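Local atomic coordinates of plasmodesmata-located protein 5 (Arabidopsis thaliana, PDB entry 6GRE), a protein that dampens plasmodesmal permeability through callose deposition in salicylic acid-triggered plant immunity, thereby modulating cell-to-cell trafficking, and is required for systemic acquired resistance. Residues Y61-C66 / N102-Y107; F97-N102 / K204-F209; G114-T119 / Q178-D183; K118-N123 / V200-C205; G152-G157 / V165-G170. All coordinates share one frame; numbering follows the deposited sequence. Where two conformers were deposited one is given.

Contact 1: Y61-C66 / N102-Y107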
# COMPACT_ATOMS: atom_id res chain seq x y z
N TYR A 61 -0.59 -14.70 7.97
CA TYR A 61 -1.34 -13.50 8.27
C TYR A 61 -1.24 -12.59 7.06
O TYR A 61 -0.17 -12.40 6.52
CB TYR A 61 -0.74 -12.79 9.49
CG TYR A 61 -0.66 -13.63 10.73
CD1 TYR A 61 0.41 -14.49 10.93
CD2 TYR A 61 -1.64 -13.57 11.71
CE1 TYR A 61 0.51 -15.27 12.07
CE2 TYR A 61 -1.56 -14.35 12.86
CZ TYR A 61 -0.48 -15.20 13.03
OH TYR A 61 -0.42 -15.99 14.16
N GLY A 62 -2.37 -11.98 6.70
CA GLY A 62 -2.30 -11.10 5.55
C GLY A 62 -3.40 -10.07 5.52
O GLY A 62 -4.42 -10.16 6.22
N ILE A 63 -3.17 -9.09 4.65
CA ILE A 63 -4.18 -8.11 4.30
C ILE A 63 -4.17 -7.89 2.79
O ILE A 63 -3.15 -8.12 2.11
CB ILE A 63 -3.96 -6.76 5.02
CG1 ILE A 63 -2.69 -6.06 4.52
CG2 ILE A 63 -3.95 -6.93 6.53
CD1 ILE A 63 -2.55 -4.61 4.95
N TYR A 64 -5.29 -7.37 2.28
CA TYR A 64 -5.23 -6.59 1.05
C TYR A 64 -5.88 -5.24 1.30
O TYR A 64 -6.66 -5.07 2.24
CB TYR A 64 -5.95 -7.27 -0.11
CG TYR A 64 -7.44 -7.27 0.05
CD1 TYR A 64 -8.06 -8.27 0.78
CD2 TYR A 64 -8.24 -6.28 -0.51
CE1 TYR A 64 -9.43 -8.28 0.97
CE2 TYR A 64 -9.61 -6.28 -0.33
CZ TYR A 64 -10.21 -7.28 0.42
OH TYR A 64 -11.57 -7.31 0.60
N GLN A 65 -5.54 -4.27 0.46
CA GLN A 65 -6.18 -2.98 0.53
C GLN A 65 -6.20 -2.33 -0.84
O GLN A 65 -5.18 -2.19 -1.48
CB GLN A 65 -5.43 -2.05 1.46
CG GLN A 65 -6.17 -0.73 1.65
CD GLN A 65 -5.57 0.04 2.80
OE1 GLN A 65 -5.89 1.20 3.04
NE2 GLN A 65 -4.71 -0.64 3.54
N CYS A 66 -7.41 -1.97 -1.25
CA CYS A 66 -7.63 -1.22 -2.48
C CYS A 66 -7.71 0.28 -2.16
O CYS A 66 -8.12 0.65 -1.07
CB CYS A 66 -8.92 -1.67 -3.15
SG CYS A 66 -8.76 -3.35 -3.82
N ASN A 102 -3.29 0.72 -7.57
CA ASN A 102 -4.64 0.78 -7.04
C ASN A 102 -4.89 -0.21 -5.89
O ASN A 102 -5.98 -0.23 -5.34
CB ASN A 102 -5.66 0.53 -8.15
CG ASN A 102 -5.75 1.72 -9.09
OD1 ASN A 102 -5.27 2.80 -8.76
ND2 ASN A 102 -6.35 1.50 -10.24
N CYS A 103 -3.89 -0.98 -5.50
CA CYS A 103 -4.10 -1.95 -4.40
C CYS A 103 -2.75 -2.46 -3.90
O CYS A 103 -1.73 -2.31 -4.56
CB CYS A 103 -4.98 -3.14 -4.78
SG CYS A 103 -4.27 -4.22 -6.04
N LEU A 104 -2.78 -3.09 -2.71
CA LEU A 104 -1.64 -3.84 -2.21
C LEU A 104 -2.14 -5.19 -1.66
O LEU A 104 -3.30 -5.28 -1.26
CB LEU A 104 -0.90 -3.05 -1.13
CG LEU A 104 -1.67 -2.75 0.16
CD1 LEU A 104 -1.55 -3.87 1.20
CD2 LEU A 104 -1.23 -1.41 0.77
N ILE A 105 -1.23 -6.16 -1.61
CA ILE A 105 -1.40 -7.36 -0.82
C ILE A 105 -0.15 -7.54 0.05
O ILE A 105 0.95 -7.13 -0.34
CB ILE A 105 -1.69 -8.58 -1.70
CG1 ILE A 105 -0.56 -8.87 -2.69
CG2 ILE A 105 -3.03 -8.44 -2.37
CD1 ILE A 105 -0.69 -10.22 -3.39
N ARG A 106 -0.34 -8.12 1.23
CA ARG A 106 0.76 -8.26 2.15
C ARG A 106 0.50 -9.49 3.02
O ARG A 106 -0.61 -9.65 3.53
CB ARG A 106 0.91 -7.00 3.00
CG ARG A 106 2.15 -6.93 3.87
CD ARG A 106 2.16 -5.58 4.57
NE ARG A 106 3.36 -5.36 5.36
CZ ARG A 106 3.84 -4.17 5.67
NH1 ARG A 106 3.11 -3.10 5.42
NH2 ARG A 106 5.04 -4.06 6.22
N TYR A 107 1.54 -10.30 3.19
CA TYR A 107 1.44 -11.48 4.04
C TYR A 107 2.77 -11.72 4.76
O TYR A 107 3.80 -11.31 4.32
CB TYR A 107 1.02 -12.69 3.22
CG TYR A 107 1.90 -13.03 2.04
CD1 TYR A 107 3.03 -13.81 2.18
CD2 TYR A 107 1.56 -12.61 0.77
CE1 TYR A 107 3.82 -14.12 1.08
CE2 TYR A 107 2.33 -12.92 -0.33
CZ TYR A 107 3.45 -13.71 -0.18
OH TYR A 107 4.17 -14.03 -1.29
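Leu104 illustrates how a residue in the middle of a sheet is shared between two neighbours on the facing strand. Its CB leads away from the sheet on the side of Ile63, Gln65 and Arg106. CG then comes to rest 4.0 Å from CB of Gln65. At the tip, CD1 lies 4.0 Å from CD1 of Ile63, the two side chains crossing at a slant. With CG of Leu104 set between its own backbone N and carbonyl carbon (chi1 64°), the branch is held low over the facing strand instead of rising straight off it. Ile63 has a second neighbour in Arg106: CG1 of the isoleucine runs alongside CB of the arginine, 4.0 Å away.

Beneath these side chains, 61-66 and 103-107 pair antiparallel. Ile63 N donates to Arg106 O (2.8 Å), and Leu104 N to Gln65 O (2.8 Å), each bond being returned by its partner. Just beyond the Ile63-Arg106 pair, Gly62, in a non-hydrogen-bonded pair with Tyr107, brings its CA to 3.0 Å from Arg106 O. On the reverse face CB of Tyr64 meets CG2 of Ile105 at 3.9 Å.

That reverse face packs against helices 23-38 and 72-90, and Cys66 and Cys103 are tied by disulfides to Cys75 and Cys78 of the latter. Ile63 and Arg106 look instead toward Ser169 and Ser203 of the second Gnk2-homologous domain.

Contact 2: F97-N102 / K204-F209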
# COMPACT_ATOMS: atom_id res chain seq x y z
N PHE A 97 5.06 -8.60 0.02
CA PHE A 97 4.37 -7.31 0.00
C PHE A 97 4.41 -6.81 -1.44
O PHE A 97 5.52 -6.52 -1.91
CB PHE A 97 5.06 -6.38 1.01
CG PHE A 97 4.44 -5.02 1.24
CD1 PHE A 97 3.21 -4.68 0.71
CD2 PHE A 97 5.08 -4.08 2.04
CE1 PHE A 97 2.65 -3.43 0.90
CE2 PHE A 97 4.51 -2.82 2.22
CZ PHE A 97 3.29 -2.51 1.69
N LEU A 98 3.26 -6.71 -2.09
CA LEU A 98 3.20 -6.22 -3.45
C LEU A 98 2.29 -5.00 -3.49
O LEU A 98 1.13 -5.07 -3.08
CB LEU A 98 2.69 -7.33 -4.37
CG LEU A 98 2.78 -7.05 -5.86
CD1 LEU A 98 4.22 -7.02 -6.33
CD2 LEU A 98 2.01 -8.10 -6.63
N GLN A 99 2.85 -3.87 -3.94
CA GLN A 99 2.15 -2.63 -4.08
C GLN A 99 1.96 -2.36 -5.56
O GLN A 99 2.92 -2.34 -6.30
CB GLN A 99 2.93 -1.47 -3.47
CG GLN A 99 2.22 -0.14 -3.57
CD GLN A 99 1.08 -0.00 -2.59
OE1 GLN A 99 1.30 -0.07 -1.40
NE2 GLN A 99 -0.13 0.19 -3.10
N MET A 100 0.71 -2.16 -5.94
CA MET A 100 0.29 -1.68 -7.25
C MET A 100 -0.29 -0.27 -7.09
O MET A 100 -0.49 0.20 -5.98
CB MET A 100 -0.78 -2.61 -7.83
CG MET A 100 -0.16 -3.92 -8.22
SD MET A 100 -1.33 -5.20 -8.68
CE MET A 100 -2.01 -4.52 -10.19
N GLU A 101 -0.56 0.39 -8.21
CA GLU A 101 -1.12 1.71 -8.16
C GLU A 101 -2.42 1.71 -7.34
O GLU A 101 -2.61 2.58 -6.49
CB GLU A 101 -1.35 2.20 -9.58
CG GLU A 101 -1.78 3.65 -9.66
CD GLU A 101 -0.72 4.72 -9.39
OE1 GLU A 101 0.46 4.38 -9.13
OE2 GLU A 101 -1.09 5.91 -9.48
N ASN A 102 -3.29 0.72 -7.57
CA ASN A 102 -4.64 0.78 -7.04
C ASN A 102 -4.89 -0.21 -5.89
O ASN A 102 -5.98 -0.23 -5.34
CB ASN A 102 -5.66 0.53 -8.15
CG ASN A 102 -5.75 1.72 -9.09
OD1 ASN A 102 -5.27 2.80 -8.76
ND2 ASN A 102 -6.35 1.50 -10.24
N LYS A 204 3.96 1.39 5.89
CA LYS A 204 2.56 1.30 6.22
C LYS A 204 1.73 2.46 5.65
O LYS A 204 0.58 2.56 6.01
CB LYS A 204 2.37 1.19 7.74
CG LYS A 204 2.59 -0.22 8.30
CD LYS A 204 1.45 -1.16 8.01
CE LYS A 204 1.62 -2.58 8.51
NZ LYS A 204 1.30 -2.67 9.95
N CYS A 205 2.28 3.28 4.77
CA CYS A 205 1.48 4.33 4.15
C CYS A 205 2.20 4.88 2.93
O CYS A 205 3.40 4.64 2.72
CB CYS A 205 1.13 5.46 5.10
SG CYS A 205 2.54 6.46 5.62
N TYR A 206 1.48 5.67 2.13
CA TYR A 206 2.09 6.34 1.00
C TYR A 206 1.43 7.69 0.74
O TYR A 206 0.29 7.91 1.14
CB TYR A 206 2.08 5.50 -0.28
CG TYR A 206 0.74 5.28 -0.94
CD1 TYR A 206 0.16 6.28 -1.70
CD2 TYR A 206 0.07 4.06 -0.87
CE1 TYR A 206 -1.05 6.09 -2.35
CE2 TYR A 206 -1.12 3.85 -1.54
CZ TYR A 206 -1.67 4.87 -2.30
OH TYR A 206 -2.87 4.69 -2.91
N ALA A 207 2.16 8.56 0.06
CA ALA A 207 1.61 9.81 -0.41
C ALA A 207 2.19 10.06 -1.80
O ALA A 207 3.39 9.83 -2.01
CB ALA A 207 1.94 10.94 0.52
N ARG A 208 1.38 10.54 -2.74
CA ARG A 208 1.86 10.76 -4.07
C ARG A 208 1.09 11.91 -4.72
O ARG A 208 -0.05 12.23 -4.31
CB ARG A 208 1.74 9.48 -4.91
CG ARG A 208 0.35 8.93 -5.08
CD ARG A 208 0.37 7.55 -5.75
NE ARG A 208 -0.98 7.07 -6.02
CZ ARG A 208 -1.38 5.79 -5.98
NH1 ARG A 208 -0.55 4.82 -5.63
NH2 ARG A 208 -2.63 5.50 -6.32
N PHE A 209 1.68 12.51 -5.73
CA PHE A 209 0.99 13.54 -6.47
C PHE A 209 1.45 13.51 -7.93
O PHE A 209 2.51 13.01 -8.28
CB PHE A 209 1.13 14.94 -5.87
CG PHE A 209 2.40 15.67 -6.22
CD1 PHE A 209 3.59 15.28 -5.64
CD2 PHE A 209 2.40 16.79 -7.03
CE1 PHE A 209 4.76 15.94 -5.96
CE2 PHE A 209 3.56 17.49 -7.30
CZ PHE A 209 4.75 17.07 -6.75
O HOH W 1 -3.35 2.08 -3.64
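The junction between the two Gnk2-homologous domains holds this contact, in which Glu101, on the turn after strand 96-99, meets Arg208 of strand 205-211. End-on, the guanidinium NH1 and NH2 both donate to the backbone oxygen of Glu101, NH2 at 2.9 Å and NH1 at 3.2 Å, with that oxygen close to the guanidinium plane. Over one face lies the carboxylate of Glu101, stacked with the two planes only 8° apart. OE2 of Glu101 is 3.5 Å from NH2 of Arg208 but well out of the guanidinium plane; no N-H points at it, and the attraction is one of charge. A bend at chi2 (73°) folds the glutamate back over its partner.

Tyr206 OH takes the opposite face of the guanidinium. A water 2.8 Å from that hydroxyl donates to Glu101 O (3.0 Å), giving the carbonyl a third donor. Nearby, NE2 of Gln99 spends an almost straight bond on Met100 O (2.9 Å), which fixes the amide beside CE2 of Tyr206.

The strands themselves do not pair: strand 96-99 belongs to the first sheet, backed by helix 72-90, whereas strand 205-211 belongs to the second, backed by helix 174-192. Arg208 NH1 also bonds Tyr201 OH of strand 198-202.

Contact 3: G114-T119 / Q178-D183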
# COMPACT_ATOMS: atom_id res chain seq x y z
N GLY A 114 -1.69 -3.38 13.11
CA GLY A 114 -1.53 -2.33 14.08
C GLY A 114 -0.10 -2.06 14.50
O GLY A 114 0.15 -1.31 15.45
N VAL A 115 0.88 -2.64 13.78
CA VAL A 115 2.27 -2.36 14.03
C VAL A 115 2.69 -1.20 13.13
O VAL A 115 2.70 -1.31 11.90
CB VAL A 115 3.16 -3.60 13.79
CG1 VAL A 115 4.62 -3.30 14.06
CG2 VAL A 115 2.67 -4.76 14.66
N GLN A 116 3.04 -0.09 13.74
CA GLN A 116 3.52 1.09 13.00
C GLN A 116 4.81 0.73 12.27
O GLN A 116 5.67 -0.00 12.79
CB GLN A 116 3.76 2.27 13.94
CG GLN A 116 4.23 3.55 13.27
CD GLN A 116 3.28 4.05 12.21
OE1 GLN A 116 3.26 3.56 11.08
NE2 GLN A 116 2.53 5.07 12.56
N ASP A 117 5.00 1.29 11.06
CA ASP A 117 6.27 1.15 10.38
C ASP A 117 6.35 2.24 9.33
O ASP A 117 5.63 2.20 8.33
CB ASP A 117 6.40 -0.23 9.75
CG ASP A 117 7.77 -0.52 9.21
OD1 ASP A 117 8.58 0.42 9.08
OD2 ASP A 117 8.00 -1.70 8.90
N LYS A 118 7.16 3.24 9.64
CA LYS A 118 7.32 4.44 8.84
C LYS A 118 8.58 4.34 7.97
O LYS A 118 8.99 5.35 7.39
CB LYS A 118 7.36 5.66 9.76
CG LYS A 118 6.07 5.87 10.53
CD LYS A 118 6.01 7.15 11.29
CE LYS A 118 7.03 7.21 12.40
NZ LYS A 118 7.03 8.56 13.03
N THR A 119 9.22 3.18 7.92
CA THR A 119 10.47 3.05 7.16
C THR A 119 10.19 3.28 5.67
O THR A 119 9.18 2.85 5.12
CB THR A 119 11.18 1.71 7.38
OG1 THR A 119 10.38 0.62 6.96
CG2 THR A 119 11.56 1.48 8.82
N GLN A 178 -2.08 9.07 10.86
CA GLN A 178 -1.65 10.43 10.74
C GLN A 178 -0.13 10.57 10.91
O GLN A 178 0.51 11.39 10.24
CB GLN A 178 -2.42 11.34 11.71
CG GLN A 178 -1.99 12.78 11.59
CD GLN A 178 -2.32 13.39 10.24
OE1 GLN A 178 -3.24 12.95 9.58
NE2 GLN A 178 -1.66 14.49 9.91
N ASP A 179 0.47 9.81 11.84
CA ASP A 179 1.89 9.85 12.07
C ASP A 179 2.63 9.38 10.81
O ASP A 179 3.58 10.03 10.38
CB ASP A 179 2.25 8.99 13.29
CG ASP A 179 3.70 9.08 13.72
OD1 ASP A 179 4.34 10.10 13.44
OD2 ASP A 179 4.17 8.11 14.35
N CYS A 180 2.18 8.24 10.25
CA CYS A 180 2.83 7.72 9.04
C CYS A 180 2.72 8.76 7.91
O CYS A 180 3.69 9.08 7.23
CB CYS A 180 2.21 6.38 8.69
SG CYS A 180 3.17 5.48 7.45
N LEU A 181 1.50 9.25 7.68
CA LEU A 181 1.27 10.21 6.58
C LEU A 181 2.01 11.53 6.78
O LEU A 181 2.49 12.12 5.81
CB LEU A 181 -0.22 10.46 6.38
CG LEU A 181 -0.95 9.30 5.74
CD1 LEU A 181 -2.43 9.64 5.56
CD2 LEU A 181 -0.31 8.90 4.42
N SER A 182 2.11 12.00 8.03
CA SER A 182 2.87 13.21 8.30
C SER A 182 4.30 13.05 7.77
O SER A 182 4.83 13.93 7.08
CB SER A 182 2.85 13.58 9.78
OG SER A 182 3.58 14.78 10.00
N ASP A 183 4.92 11.90 8.06
CA ASP A 183 6.25 11.63 7.55
C ASP A 183 6.24 11.59 6.02
O ASP A 183 7.01 12.34 5.37
CB ASP A 183 6.81 10.29 8.06
CG ASP A 183 7.41 10.31 9.45
OD1 ASP A 183 7.22 11.30 10.19
OD2 ASP A 183 8.08 9.31 9.78
O HOH W 2 2.63 6.15 15.40
O HOH W 3 10.32 7.54 7.79
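Lys118 starts toward the helix with CG anti to its own carbonyl carbon (chi1 -64°) and then kinks at chi3 (-65°), which carries NZ between Asp179 and Asp183. Asp179 answers with its carboxylate swung anti to the backbone N (chi1 -174°), out toward the loop. The ammonium group sits 3.1 Å from OD1 of Asp179 and 3.2 Å from OD2 of the same residue. Both hydrogen bonds are weak, so the salt bridge is shared across the carboxylate. Asp183, one helical turn on and modelled in two conformations, places OD2 3.5 Å from NZ of Lys118 in the conformer described, adding a looser salt bridge. The methylene chain takes part too, crossing both aspartates at about a right angle and passing close to CA of Cys180.

Gln116 OE1 rests 3.8 Å from CB of Cys180 and also accepts from the backbone N of Asp117 (2.9 Å), which fixes the amide. NE2 of Gln116 reaches Asp179 through a water, 3.0 Å from NE2 and 2.7 Å from OD2 of Asp179, while also bonding Gln176 O. The loop has its own brace: Asp117 OD1 accepts from both N and OG1 of Thr119, the former closing an Asx turn.

Cys180 is joined to Cys205, so a covalent bond lies behind this polar surface. With two acidic groups round one lysine, the ammonium charge is probably stabilised, as are the ionised aspartates, and the lysine's hold on helix 174-192 rests on charge more than on well-aimed hydrogen bonds, which Gln116 supplies through Gln176 O.

Contact 4: K118-N123 / V200-C205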
# COMPACT_ATOMS: atom_id res chain seq x y z
N LYS A 118 7.16 3.24 9.64
CA LYS A 118 7.32 4.44 8.84
C LYS A 118 8.58 4.34 7.97
O LYS A 118 8.99 5.35 7.39
CB LYS A 118 7.36 5.66 9.76
CG LYS A 118 6.07 5.87 10.53
CD LYS A 118 6.01 7.15 11.29
CE LYS A 118 7.03 7.21 12.40
NZ LYS A 118 7.03 8.56 13.03
N THR A 119 9.22 3.18 7.92
CA THR A 119 10.47 3.05 7.16
C THR A 119 10.19 3.28 5.67
O THR A 119 9.18 2.85 5.12
CB THR A 119 11.18 1.71 7.38
OG1 THR A 119 10.38 0.62 6.96
CG2 THR A 119 11.56 1.48 8.82
N LEU A 120 11.17 3.93 5.02
CA LEU A 120 11.08 4.18 3.60
C LEU A 120 11.26 2.90 2.79
O LEU A 120 12.18 2.10 3.06
CB LEU A 120 12.15 5.18 3.20
CG LEU A 120 12.17 5.46 1.71
CD1 LEU A 120 10.96 6.31 1.33
CD2 LEU A 120 13.46 6.14 1.30
N ILE A 121 10.37 2.69 1.81
CA ILE A 121 10.56 1.71 0.79
C ILE A 121 11.05 2.40 -0.48
O ILE A 121 12.12 2.09 -0.98
CB ILE A 121 9.32 0.85 0.56
CG1 ILE A 121 8.96 0.11 1.84
CG2 ILE A 121 9.54 -0.08 -0.62
CD1 ILE A 121 7.69 -0.67 1.78
N LEU A 122 10.27 3.34 -1.03
CA LEU A 122 10.56 3.87 -2.36
C LEU A 122 10.07 5.31 -2.44
O LEU A 122 8.93 5.62 -2.11
CB LEU A 122 9.82 3.03 -3.40
CG LEU A 122 9.79 3.59 -4.82
CD1 LEU A 122 11.18 3.61 -5.42
CD2 LEU A 122 8.89 2.76 -5.71
N ASN A 123 10.92 6.21 -2.91
CA ASN A 123 10.59 7.60 -3.16
C ASN A 123 11.17 7.96 -4.53
O ASN A 123 12.38 7.86 -4.73
CB ASN A 123 11.14 8.48 -2.05
CG ASN A 123 11.04 9.98 -2.23
OD1 ASN A 123 11.80 10.69 -1.58
ND2 ASN A 123 10.16 10.47 -3.07
N VAL A 200 6.02 8.84 -2.41
CA VAL A 200 6.73 8.32 -1.27
C VAL A 200 5.93 7.14 -0.76
O VAL A 200 4.78 7.31 -0.29
CB VAL A 200 6.86 9.35 -0.14
CG1 VAL A 200 7.44 8.76 1.12
CG2 VAL A 200 7.66 10.55 -0.57
N TYR A 201 6.54 5.97 -0.72
CA TYR A 201 5.97 4.75 -0.19
C TYR A 201 6.77 4.40 1.06
O TYR A 201 7.98 4.09 0.94
CB TYR A 201 6.01 3.61 -1.23
CG TYR A 201 5.04 3.81 -2.36
CD1 TYR A 201 3.71 3.41 -2.24
CD2 TYR A 201 5.41 4.46 -3.52
CE1 TYR A 201 2.79 3.64 -3.24
CE2 TYR A 201 4.50 4.71 -4.54
CZ TYR A 201 3.18 4.34 -4.37
OH TYR A 201 2.32 4.60 -5.40
N LEU A 202 6.10 4.46 2.21
CA LEU A 202 6.64 3.94 3.46
C LEU A 202 6.04 2.58 3.70
O LEU A 202 5.10 2.14 3.05
CB LEU A 202 6.32 4.89 4.61
CG LEU A 202 6.73 6.35 4.40
CD1 LEU A 202 6.39 7.16 5.65
CD2 LEU A 202 8.20 6.50 4.01
N SER A 203 6.55 1.88 4.71
CA SER A 203 6.07 0.55 4.90
C SER A 203 4.54 0.48 5.08
O SER A 203 3.88 -0.38 4.52
CB SER A 203 6.78 -0.08 6.07
OG SER A 203 6.34 -1.41 6.23
N LYS A 204 3.96 1.39 5.89
CA LYS A 204 2.56 1.30 6.22
C LYS A 204 1.73 2.46 5.65
O LYS A 204 0.58 2.56 6.01
CB LYS A 204 2.37 1.19 7.74
CG LYS A 204 2.59 -0.22 8.30
CD LYS A 204 1.45 -1.16 8.01
CE LYS A 204 1.62 -2.58 8.51
NZ LYS A 204 1.30 -2.67 9.95
N CYS A 205 2.28 3.28 4.77
CA CYS A 205 1.48 4.33 4.15
C CYS A 205 2.20 4.88 2.93
O CYS A 205 3.40 4.64 2.72
CB CYS A 205 1.13 5.46 5.10
SG CYS A 205 2.54 6.46 5.62
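Tyr201 O receives two successive N-H groups from the other strand, Ile121 N at 2.9 Å and Leu122 N at 3.1 Å, and this double acceptance is the tight centre of the contact. Tyr201 N returns a bond to Leu122 O (2.8 Å). Farther along, Ser203 N reaches Thr119 O, also at 2.8 Å, so the backbone is gripped on either side of the irregularity. Leu202 fills the inner side. With its CG anti to the carbonyl carbon (chi1 -53°), it lays CD1 3.6 Å from Lys118 O and CD2 3.7 Å from CA of Leu120, and reaches Ala184 of helix 174-192.

The side chains of the other strand lie nearer the solvent. Leu120 is exposed and modelled in two conformations; in the one described it crosses Leu202 at about a right angle. Ile121 is partly exposed; its CB rests near Tyr201 O, and its tip, CD1, lies 3.7 Å from CA of Ser203. At the far end Asn123 ND2 rests 3.5 Å from CG2 of Val200, an apolar neighbour, while its hydrogen bond goes to Tyr199 O.

Strand 120-125 is an outermost strand of the second sheet, and the extra residue in it is a classic beta bulge: Ile121 and Leu122 both oppose Tyr201 and send their CB atoms to the same side. Ile121 and Ser203 belong with Val12, Arg106 and Asp117 to the pocket that holds 2-(2-ethoxyethoxy)ethanol between the two domains.

Contact 5: G152-G157 / V165-G170. With NA (sodium ion), chain K.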
# COMPACT_ATOMS: atom_id res chain seq x y z
N GLY A 152 -8.91 10.35 7.87
CA GLY A 152 -9.03 8.92 7.68
C GLY A 152 -7.88 8.35 6.86
O GLY A 152 -6.83 9.00 6.67
N SER A 153 -8.08 7.12 6.40
CA SER A 153 -6.98 6.32 5.91
C SER A 153 -6.77 6.47 4.40
O SER A 153 -5.80 5.96 3.87
CB SER A 153 -7.17 4.89 6.29
OG SER A 153 -7.11 4.81 7.72
N TYR A 154 -7.73 7.10 3.71
CA TYR A 154 -7.60 7.35 2.27
C TYR A 154 -7.95 8.81 2.01
O TYR A 154 -9.04 9.27 2.38
CB TYR A 154 -8.53 6.47 1.42
CG TYR A 154 -8.35 6.69 -0.05
CD1 TYR A 154 -7.17 6.33 -0.67
CD2 TYR A 154 -9.32 7.33 -0.81
CE1 TYR A 154 -6.96 6.56 -2.01
CE2 TYR A 154 -9.15 7.52 -2.17
CZ TYR A 154 -7.95 7.17 -2.77
OH TYR A 154 -7.72 7.31 -4.11
N ARG A 155 -7.03 9.56 1.44
CA ARG A 155 -7.20 10.99 1.31
C ARG A 155 -6.81 11.42 -0.10
O ARG A 155 -5.84 10.95 -0.64
CB ARG A 155 -6.28 11.74 2.28
CG ARG A 155 -6.48 11.31 3.72
CD ARG A 155 -5.45 11.94 4.59
NE ARG A 155 -5.49 11.34 5.91
CZ ARG A 155 -4.85 11.83 6.94
NH1 ARG A 155 -4.04 12.86 6.79
NH2 ARG A 155 -4.97 11.22 8.12
N THR A 156 -7.59 12.32 -0.68
CA THR A 156 -7.27 12.84 -2.01
C THR A 156 -7.50 14.34 -2.01
O THR A 156 -8.25 14.88 -1.19
CB THR A 156 -8.11 12.22 -3.12
OG1 THR A 156 -9.50 12.49 -2.90
CG2 THR A 156 -7.96 10.72 -3.20
N GLY A 157 -6.76 15.04 -2.87
CA GLY A 157 -6.89 16.45 -3.05
C GLY A 157 -6.51 16.83 -4.46
O GLY A 157 -5.67 16.17 -5.07
N VAL A 165 -2.85 11.92 -3.73
CA VAL A 165 -3.46 10.79 -3.08
C VAL A 165 -2.57 10.38 -1.92
O VAL A 165 -1.34 10.28 -2.05
CB VAL A 165 -3.67 9.60 -4.04
CG1 VAL A 165 -4.30 8.39 -3.36
CG2 VAL A 165 -4.46 10.00 -5.26
N ALA A 166 -3.19 10.04 -0.80
CA ALA A 166 -2.43 9.46 0.34
C ALA A 166 -3.24 8.34 0.93
O ALA A 166 -4.47 8.41 0.99
CB ALA A 166 -2.11 10.47 1.39
N GLN A 167 -2.60 7.26 1.34
CA GLN A 167 -3.36 6.13 1.92
C GLN A 167 -2.50 5.47 2.99
O GLN A 167 -1.26 5.30 2.80
CB GLN A 167 -3.78 5.06 0.91
CG GLN A 167 -4.81 4.04 1.47
CD GLN A 167 -5.73 3.24 0.54
OE1 GLN A 167 -6.94 2.93 0.79
NE2 GLN A 167 -5.13 2.78 -0.53
N CYS A 168 -3.13 5.13 4.11
CA CYS A 168 -2.55 4.31 5.15
C CYS A 168 -3.04 2.88 5.05
O CYS A 168 -4.19 2.65 4.73
CB CYS A 168 -3.06 4.74 6.51
SG CYS A 168 -2.37 6.35 6.90
N SER A 169 -2.17 1.92 5.36
CA SER A 169 -2.58 0.56 5.54
C SER A 169 -3.75 0.54 6.53
O SER A 169 -3.70 1.17 7.57
CB SER A 169 -1.40 -0.22 6.01
OG SER A 169 -1.63 -1.62 5.99
N GLY A 170 -4.76 -0.28 6.21
CA GLY A 170 -6.06 -0.27 6.90
C GLY A 170 -5.98 -0.74 8.33
O GLY A 170 -6.94 -0.54 9.07
NA NA K . -9.26 8.65 -5.80
O HOH W 4 -5.59 2.96 8.67
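Tyr154 crosses two side chains of the paired strand at a slant, Val165 and Gln167. Its CG stands anti to the backbone N (chi1 -177°), which leans the ring across the strand instead of along its own. CE1 of Tyr154 then approaches CG1 of Val165 to 3.5 Å, and CD1 of the ring comes within 3.9 Å of CB of Gln167, which sits at the ring's edge. Thr156 and Val165 are arranged differently, side by side and pointing the same way, with their CG2 atoms 4.1 Å apart.

On the opposite face of this hairpin, Arg155 and Ala166 form a hydrogen-bonded antiparallel pair. The arginine chain is extended and turns back on its own segment: NE donates to Gly152 O at 2.8 Å and NH2 to the same oxygen at 3.2 Å, a side-on grip lying nearly in the guanidinium plane. NH2 also bonds Gln178 OE1 and NH1 bonds Leu147 O, tying the strand to helices 174-192 and 134-149. Toward the end of the pairing, Cys168 N bonds Ser153 O (2.8 Å), next to the disulfide from Cys168 to Cys177.

Tyr154 OH binds a sodium ion at 2.6 Å, the metal lying in the plane of the ring. The ion's other protein ligand is Asp69, from the first Gnk2-homologous domain, so the ion bridges the two domains. A phenol oxygen is a modest ligand for sodium, and the carboxylate of Asp69 probably supplies most of the electrostatic attraction.

Contact 1 lies in the first five-stranded sheet and contacts 4 and 5 lie in the second, each built in the strand order 1-4-5-3-2, while contact 2 joins the two sheets near the centre of the molecule. Contacts 2 and 4 have centres 8 Å apart and share Lys204 and Cys205; contacts 3 and 4 lie 9 Å apart and share Lys118 and Thr119. The disulfide Cys180-Cys205 binds contact 3 to both. The pocket for 2-(2-ethoxyethoxy)ethanol draws Arg106 from contact 1, Asp117 from contact 3, and Ile121 and Ser203 from contact 4, with Arg106 NH2 3.0 Å from Ser203 OG. Arg208 N of contact 2 bonds Val165 O of contact 5 at 2.8 Å.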